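Local structure of serine protease MT3772 (3K6Y) at residues Glu123-Gly128 with Gln193-Val198; Val132-Gly135 with Asn141-Ala144; Arg148-Ile153 with Ala206-Val211. The protein is a membrane-associated serine protease, here its trypsin-like protease part, that is probably required for Mycobacterium tuberculosis to resist oxidative stress and acid. All blocks are in the same frame, centred on the assembly; numbering follows the deposited sequence.

Interaction 1. Residues Glu123-Gly128 with Gln193-Val198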
loop_
_atom_site.group_PDB
_atom_site.type_symbol
_atom_site.label_atom_id
_atom_site.label_comp_id
_atom_site.label_asym_id
_atom_site.label_seq_id
_atom_site.Cartn_x
_atom_site.Cartn_y
_atom_site.Cartn_z
ATOM N N GLU A 123 -21.346 -19.101 15.324
ATOM C CA GLU A 123 -22.566 -18.855 14.538
ATOM C C GLU A 123 -22.908 -17.369 14.420
ATOM O O GLU A 123 -22.556 -16.585 15.305
ATOM C CB GLU A 123 -23.767 -19.612 15.128
ATOM C CG GLU A 123 -23.718 -21.143 14.998
ATOM C CD GLU A 123 -23.542 -21.643 13.562
ATOM O OE1 GLU A 123 -24.276 -21.185 12.651
ATOM O OE2 GLU A 123 -22.664 -22.511 13.344
ATOM N N PRO A 124 -23.599 -16.979 13.334
ATOM C CA PRO A 124 -23.985 -15.578 13.140
ATOM C C PRO A 124 -24.953 -15.061 14.203
ATOM O O PRO A 124 -25.715 -15.843 14.788
ATOM C CB PRO A 124 -24.660 -15.584 11.759
ATOM C CG PRO A 124 -25.084 -16.993 11.547
ATOM C CD PRO A 124 -24.046 -17.828 12.211
ATOM N N ALA A 125 -24.917 -13.750 14.439
ATOM C CA ALA A 125 -25.825 -13.084 15.360
ATOM C C ALA A 125 -27.161 -12.825 14.677
ATOM O O ALA A 125 -27.230 -12.748 13.450
ATOM C CB ALA A 125 -25.225 -11.775 15.839
ATOM N N LYS A 126 -28.204 -12.679 15.486
ATOM C CA LYS A 126 -29.560 -12.496 14.981
ATOM C C LYS A 126 -30.055 -11.079 15.219
ATOM O O LYS A 126 -29.669 -10.425 16.190
ATOM C CB LYS A 126 -30.515 -13.503 15.629
ATOM C CG LYS A 126 -30.342 -14.929 15.127
ATOM C CD LYS A 126 -31.422 -15.846 15.679
ATOM C CE LYS A 126 -31.259 -17.263 15.146
ATOM N NZ LYS A 126 -32.334 -18.169 15.645
ATOM N N THR A 127 -30.940 -10.618 14.338
ATOM C CA THR A 127 -31.561 -9.306 14.484
ATOM C C THR A 127 -32.085 -9.113 15.902
ATOM O O THR A 127 -32.745 -10.008 16.448
ATOM C CB THR A 127 -32.722 -9.122 13.476
ATOM O OG1 THR A 127 -32.215 -9.145 12.134
ATOM C CG2 THR A 127 -33.440 -7.813 13.715
ATOM N N GLY A 128 -31.799 -7.955 16.486
ATOM C CA GLY A 128 -32.245 -7.609 17.828
ATOM C C GLY A 128 -31.376 -8.043 18.997
ATOM O O GLY A 128 -31.642 -7.650 20.130
ATOM N N GLN A 193 -17.643 -13.639 23.153
ATOM C CA GLN A 193 -17.039 -14.071 21.904
ATOM C C GLN A 193 -17.177 -12.973 20.869
ATOM O O GLN A 193 -18.083 -12.126 20.938
ATOM C CB GLN A 193 -17.666 -15.370 21.417
ATOM C CG GLN A 193 -17.487 -16.504 22.438
ATOM C CD GLN A 193 -17.656 -17.889 21.855
ATOM O OE1 GLN A 193 -18.574 -18.144 21.084
ATOM N NE2 GLN A 193 -16.762 -18.801 22.230
ATOM N N VAL A 194 -16.286 -13.014 19.885
ATOM C CA VAL A 194 -16.225 -11.949 18.903
ATOM C C VAL A 194 -17.127 -12.265 17.709
ATOM O O VAL A 194 -16.932 -13.257 16.984
ATOM C CB VAL A 194 -14.778 -11.714 18.443
ATOM C CG1 VAL A 194 -14.717 -10.581 17.424
ATOM C CG2 VAL A 194 -13.887 -11.348 19.631
ATOM N N LEU A 195 -18.086 -11.372 17.483
ATOM C CA LEU A 195 -18.983 -11.488 16.342
ATOM C C LEU A 195 -18.416 -10.849 15.091
ATOM O O LEU A 195 -18.811 -11.203 13.977
ATOM C CB LEU A 195 -20.328 -10.831 16.655
ATOM C CG LEU A 195 -21.202 -11.545 17.684
ATOM C CD1 LEU A 195 -22.335 -10.639 18.125
ATOM C CD2 LEU A 195 -21.752 -12.841 17.099
ATOM N N GLY A 196 -17.522 -9.882 15.268
ATOM C CA GLY A 196 -16.920 -9.211 14.131
ATOM C C GLY A 196 -16.071 -8.044 14.565
ATOM O O GLY A 196 -15.841 -7.848 15.767
ATOM N N VAL A 197 -15.612 -7.286 13.567
ATOM C CA VAL A 197 -14.688 -6.181 13.772
ATOM C C VAL A 197 -15.386 -4.881 13.373
ATOM O O VAL A 197 -15.788 -4.711 12.228
ATOM C CB VAL A 197 -13.406 -6.367 12.920
ATOM C CG1 VAL A 197 -12.402 -5.252 13.220
ATOM C CG2 VAL A 197 -12.800 -7.740 13.177
ATOM N N VAL A 198 -15.540 -3.986 14.340
ATOM C CA VAL A 198 -16.228 -2.717 14.117
ATOM C C VAL A 198 -15.347 -1.850 13.218
ATOM O O VAL A 198 -14.176 -1.677 13.531
ATOM C CB VAL A 198 -16.436 -2.005 15.479
ATOM C CG1 VAL A 198 -17.120 -0.651 15.277
ATOM C CG2 VAL A 198 -17.259 -2.891 16.422
#
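Ala125 and Leu195 make this contact, methyl against isopropyl fork, on the C-terminal barrel of a trypsin-like two-barrel protease. Glu123-Gly128 belongs to the long connection that runs from strand 105-109 of the first barrel into strand 130-135, which opens the second; Leu195 sits near the start of strand 194-201 in that second barrel. The CB of Ala125 points at the strand and meets both branches of the leucine almost equally, CD2 at 3.8 Å and CD1 at 3.9 Å, so the fork presents its two ends to a single methyl. The leucine does the reaching. Its CB does not aim straight at the connection, but with CG anti to the carbonyl carbon (chi1 -70°) and CD1 extended away from CA (chi2 167°) the branch end swings over to Ala125.

Leu195 and Gly196 form a classic beta bulge opposite Leu187, and the helix-like backbone angles of Leu195 (-87/-25) are what break the regular strand pattern here. The contact is small, 97 Å² summed over both sides, and wholly apolar between side chains. On the barrel side Leu195 also packs on Val131 and Leu187, while Ile149 touches Ala125. The connection itself is tied down by polar bonds from Ala125 N to Tyr172 OH and from Thr127 OG1 to Arg150 O. The CB of Glu123 points away from the strand, and what comes near is its backbone: its carbonyl O lies 4.2 Å from Leu195 CD2, the same methyl that touches Ala125.

Interaction 2. Residues Val132-Gly135 with Asn141-Ala144; sequences VVLG and NFTA
Leu134 and Gly135 run antiparallel to Ala144 and Thr143, the two short segments pointing 164° apart, with Leu134 facing Ala144 as a non-hydrogen-bonded pair and Gly135 facing Thr143 as a hydrogen-bonded one. That second pair closes the usual double bond: Thr143 N gives to Gly135 O at 2.8 Å, arriving nearly along the C=O axis (171°), and Gly135 N gives back to Thr143 O at 3.1 Å, a longer bond and one tilted somewhat from the carbonyl plane. Gly135 O is also approached by the CA of Phe142 at 3.5 Å in a CA-H...O contact, so this carbonyl is met by both Phe142 and Thr143 of the partner segment.

The two segments are the loop end of the hairpin formed by strands 130-135 and 143-157, the first two strands of the C-terminal barrel of the trypsin-like fold. On one face of the sheet, Val132, Leu134 and Ala144 stand together. The methyl of Ala144 rests over the neighbouring branch ends, 3.8 Å from CD2 of Leu134 and 3.9 Å from CG1 of Val132. Phe142 comes in from beyond the strand proper. With CG anti to its backbone N (chi1 176°), the ring folds back against the leucine at an oblique tilt, its CZ lying 4.0 Å from Leu134 CD2 and its CE2 4.0 Å from Leu134 CB. Val37 of helix 35-40 and Val44 continue this apolar cluster around the ring.

Val133 faces the other way and packs on Asp182, the neighbour of Ser183, the predicted nucleophile; its side chain is about 12 Å from that of His75, the predicted proton acceptor.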
loop_
_atom_site.group_PDB
_atom_site.type_symbol
_atom_site.label_atom_id
_atom_site.label_comp_id
_atom_site.label_asym_id
_atom_site.label_seq_id
_atom_site.Cartn_x
_atom_site.Cartn_y
_atom_site.Cartn_z
ATOM N N VAL A 132 -22.053 -5.670 22.247
ATOM C CA VAL A 132 -21.296 -4.563 22.801
ATOM C C VAL A 132 -20.106 -4.247 21.906
ATOM O O VAL A 132 -19.359 -5.133 21.505
ATOM C CB VAL A 132 -20.804 -4.822 24.246
ATOM C CG1 VAL A 132 -20.465 -3.524 24.916
ATOM C CG2 VAL A 132 -21.845 -5.605 25.076
ATOM N N VAL A 133 -19.944 -2.968 21.595
ATOM C CA VAL A 133 -18.769 -2.466 20.891
ATOM C C VAL A 133 -17.717 -2.104 21.936
ATOM O O VAL A 133 -18.006 -1.356 22.865
ATOM C CB VAL A 133 -19.140 -1.209 20.042
ATOM C CG1 VAL A 133 -17.893 -0.432 19.560
ATOM C CG2 VAL A 133 -20.027 -1.608 18.888
ATOM N N LEU A 134 -16.515 -2.654 21.812
ATOM C CA LEU A 134 -15.451 -2.353 22.776
ATOM C C LEU A 134 -14.315 -1.622 22.083
ATOM O O LEU A 134 -13.804 -2.095 21.063
ATOM C CB LEU A 134 -14.917 -3.639 23.412
ATOM C CG LEU A 134 -15.963 -4.547 24.050
ATOM C CD1 LEU A 134 -15.252 -5.768 24.630
ATOM C CD2 LEU A 134 -16.738 -3.811 25.124
ATOM N N GLY A 135 -13.877 -0.504 22.651
ATOM C CA GLY A 135 -12.788 0.216 22.012
ATOM C C GLY A 135 -12.332 1.435 22.764
ATOM O O GLY A 135 -12.655 1.615 23.944
ATOM N N ASN A 141 -9.756 6.550 27.084
ATOM C CA ASN A 141 -9.998 5.400 27.927
ATOM C C ASN A 141 -10.845 4.340 27.259
ATOM O O ASN A 141 -11.690 4.635 26.415
ATOM C CB ASN A 141 -10.684 5.850 29.226
ATOM C CG ASN A 141 -9.750 6.606 30.157
ATOM O OD1 ASN A 141 -8.524 6.554 30.016
ATOM N ND2 ASN A 141 -10.329 7.295 31.133
ATOM N N PHE A 142 -10.621 3.095 27.668
ATOM C CA PHE A 142 -11.461 1.988 27.245
ATOM C C PHE A 142 -12.937 2.299 27.493
ATOM O O PHE A 142 -13.290 2.772 28.588
ATOM C CB PHE A 142 -11.048 0.707 27.995
ATOM C CG PHE A 142 -11.920 -0.474 27.697
ATOM C CD1 PHE A 142 -12.966 -0.809 28.556
ATOM C CD2 PHE A 142 -11.712 -1.250 26.557
ATOM C CE1 PHE A 142 -13.775 -1.905 28.300
ATOM C CE2 PHE A 142 -12.529 -2.343 26.299
ATOM C CZ PHE A 142 -13.551 -2.670 27.178
ATOM N N THR A 143 -13.789 2.024 26.499
ATOM C CA THR A 143 -15.220 2.328 26.561
ATOM C C THR A 143 -16.016 1.189 25.950
ATOM O O THR A 143 -15.700 0.720 24.849
ATOM C CB THR A 143 -15.524 3.640 25.788
ATOM O OG1 THR A 143 -14.714 4.695 26.332
ATOM C CG2 THR A 143 -17.018 4.006 25.842
ATOM N N ALA A 144 -17.039 0.737 26.678
ATOM C CA ALA A 144 -18.012 -0.204 26.156
ATOM C C ALA A 144 -19.211 0.578 25.657
ATOM O O ALA A 144 -19.794 1.374 26.405
ATOM C CB ALA A 144 -18.445 -1.185 27.241
#

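Interaction 3. Residues Arg148-Ile153 with Ala206-Val211; sequences RIREAI and AETGFV
Arg150 reaches over to Glu207 and Thr208 from strand 143-157, across the intervening strand 167-175 of the C-terminal trypsin-like barrel; the nearest CA atoms, those of Arg150 and Thr208, are 8.8 Å apart. Arg150 and Glu151 form a classic beta bulge facing Thr173. The arginine chain leaves its strand extended from CG to NE, then turns at the last torsion (chi4 -83°) so that one edge of the guanidinium meets Glu207. NH2 donates to Glu207 O at 3.1 Å, fairly straight at hydrogen (154°). The acceptor lies near the guanidinium plane, whereas NH2 stands well above the carbonyl plane, 56° out of it. The Thr208 side chain crosses the arginine at about a right angle, bringing its OG1 to 3.2 Å from both NE and NH2. NH1 is taken by Ile22 O, and NE makes a weak bond to Ile174 O, so the buried guanidinium is gripped from several directions.

Packing is looser toward the other end of the segments. Ile153 and Phe210, both partly exposed, come no nearer than 4.9 Å, between CD1 of the isoleucine and CE1 of the phenylalanine. Glu207, also partly exposed, makes its salt bridge to Arg175 NE through OE2, while its OE1 stays 5.9 Å from Arg150 NH2.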
loop_
_atom_site.group_PDB
_atom_site.type_symbol
_atom_site.label_atom_id
_atom_site.label_comp_id
_atom_site.label_asym_id
_atom_site.label_seq_id
_atom_site.Cartn_x
_atom_site.Cartn_y
_atom_site.Cartn_z
ATOM N N ARG A 148 -27.045 -3.073 19.373
ATOM C CA ARG A 148 -28.050 -4.055 19.035
ATOM C C ARG A 148 -27.891 -4.431 17.576
ATOM O O ARG A 148 -27.749 -3.553 16.721
ATOM C CB ARG A 148 -29.468 -3.540 19.344
ATOM C CG ARG A 148 -30.522 -4.617 19.203
ATOM C CD ARG A 148 -31.965 -4.182 19.592
ATOM N NE ARG A 148 -32.027 -3.578 20.923
ATOM C CZ ARG A 148 -32.053 -4.257 22.071
ATOM N NH1 ARG A 148 -32.012 -5.587 22.079
ATOM N NH2 ARG A 148 -32.102 -3.592 23.211
ATOM N N ILE A 149 -27.933 -5.719 17.273
ATOM C CA ILE A 149 -27.821 -6.173 15.893
ATOM C C ILE A 149 -29.041 -5.726 15.098
ATOM O O ILE A 149 -30.185 -5.924 15.542
ATOM C CB ILE A 149 -27.714 -7.717 15.784
ATOM C CG1 ILE A 149 -26.457 -8.251 16.494
ATOM C CG2 ILE A 149 -27.748 -8.184 14.331
ATOM C CD1 ILE A 149 -25.120 -7.873 15.802
ATOM N N ARG A 150 -28.816 -5.144 13.916
ATOM C CA ARG A 150 -29.915 -4.918 12.966
ATOM C C ARG A 150 -30.029 -6.082 11.998
ATOM O O ARG A 150 -31.083 -6.702 11.913
ATOM C CB ARG A 150 -29.737 -3.608 12.193
ATOM C CG ARG A 150 -29.713 -2.357 13.025
ATOM C CD ARG A 150 -29.611 -1.169 12.092
ATOM N NE ARG A 150 -29.432 0.096 12.777
ATOM C CZ ARG A 150 -30.418 0.826 13.305
ATOM N NH1 ARG A 150 -31.669 0.379 13.278
ATOM N NH2 ARG A 150 -30.161 1.985 13.876
ATOM N N GLU A 151 -28.968 -6.381 11.251
ATOM C CA GLU A 151 -29.054 -7.329 10.155
ATOM C C GLU A 151 -27.661 -7.730 9.691
ATOM O O GLU A 151 -26.748 -6.910 9.739
ATOM C CB GLU A 151 -29.790 -6.642 8.992
ATOM C CG GLU A 151 -30.220 -7.514 7.840
ATOM C CD GLU A 151 -30.904 -6.714 6.727
ATOM O OE1 GLU A 151 -30.811 -5.458 6.715
ATOM O OE2 GLU A 151 -31.528 -7.349 5.853
ATOM N N ALA A 152 -27.506 -8.970 9.237
ATOM C CA ALA A 152 -26.327 -9.369 8.451
ATOM C C ALA A 152 -26.640 -9.071 6.982
ATOM O O ALA A 152 -27.677 -9.500 6.473
ATOM C CB ALA A 152 -26.025 -10.846 8.647
ATOM N N ILE A 153 -25.770 -8.314 6.316
ATOM C CA ILE A 153 -25.974 -7.910 4.914
ATOM C C ILE A 153 -24.691 -8.121 4.112
ATOM O O ILE A 153 -23.616 -8.216 4.694
ATOM C CB ILE A 153 -26.396 -6.411 4.777
ATOM C CG1 ILE A 153 -25.329 -5.463 5.334
ATOM C CG2 ILE A 153 -27.749 -6.157 5.433
ATOM C CD1 ILE A 153 -25.433 -4.019 4.842
ATOM N N ALA A 206 -27.654 8.285 11.494
ATOM C CA ALA A 206 -26.864 8.550 12.667
ATOM C C ALA A 206 -26.526 7.341 13.529
ATOM O O ALA A 206 -25.363 7.075 13.653
ATOM C CB ALA A 206 -27.391 9.698 13.495
ATOM N N GLU A 207 -27.504 6.627 14.082
ATOM C CA GLU A 207 -27.251 5.550 15.065
ATOM C C GLU A 207 -27.011 4.188 14.444
ATOM O O GLU A 207 -27.512 3.213 14.900
ATOM C CB GLU A 207 -28.429 5.453 16.054
ATOM C CG GLU A 207 -28.047 5.302 17.523
ATOM C CD GLU A 207 -29.279 5.164 18.463
ATOM O OE1 GLU A 207 -30.195 5.963 18.287
ATOM O OE2 GLU A 207 -29.290 4.270 19.307
ATOM N N THR A 208 -26.190 4.135 13.414
ATOM C CA THR A 208 -25.916 2.880 12.726
ATOM C C THR A 208 -24.426 2.695 12.581
ATOM O O THR A 208 -23.701 3.594 12.145
ATOM C CB THR A 208 -26.617 2.794 11.362
ATOM O OG1 THR A 208 -28.024 2.698 11.598
ATOM C CG2 THR A 208 -26.214 1.555 10.587
ATOM N N GLY A 209 -23.981 1.519 12.994
ATOM C CA GLY A 209 -22.582 1.131 12.829
ATOM C C GLY A 209 -22.452 -0.044 11.889
ATOM O O GLY A 209 -23.427 -0.771 11.630
ATOM N N PHE A 210 -21.221 -0.248 11.415
ATOM C CA PHE A 210 -20.907 -1.313 10.479
ATOM C C PHE A 210 -19.783 -2.156 11.047
ATOM O O PHE A 210 -18.790 -1.616 11.576
ATOM C CB PHE A 210 -20.439 -0.750 9.144
ATOM C CG PHE A 210 -21.514 -0.030 8.388
ATOM C CD1 PHE A 210 -22.389 -0.737 7.577
ATOM C CD2 PHE A 210 -21.683 1.336 8.537
ATOM C CE1 PHE A 210 -23.403 -0.081 6.872
ATOM C CE2 PHE A 210 -22.702 2.011 7.838
ATOM C CZ PHE A 210 -23.563 1.289 7.020
ATOM N N VAL A 211 -19.960 -3.474 10.952
ATOM C CA VAL A 211 -19.074 -4.459 11.569
ATOM C C VAL A 211 -18.759 -5.557 10.565
ATOM O O VAL A 211 -19.684 -6.162 10.004
ATOM C CB VAL A 211 -19.765 -5.077 12.808
ATOM C CG1 VAL A 211 -18.862 -6.100 13.481
ATOM C CG2 VAL A 211 -20.182 -3.991 13.789
#

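All three contacts belong to the C-terminal barrel, but they tie it together differently. Interaction 2 is hairpin pairing within the sheet, held by main-chain bonds with an apolar cluster on one face. Interactions 1 and 3 join parts that are not paired with each other: the first lays the incoming connection on a bulged strand through methyl groups and is partly buried, while the third is buried and polar, a long arginine spanning a strand. Interactions 2 and 3 share strand 143-157. Interaction 1 touches both others: Val198 CG2 packs on Val133 CG2 at 3.9 Å, and Gly128 N lies 2.8 Å from Ile149 O, probably hydrogen-bonded.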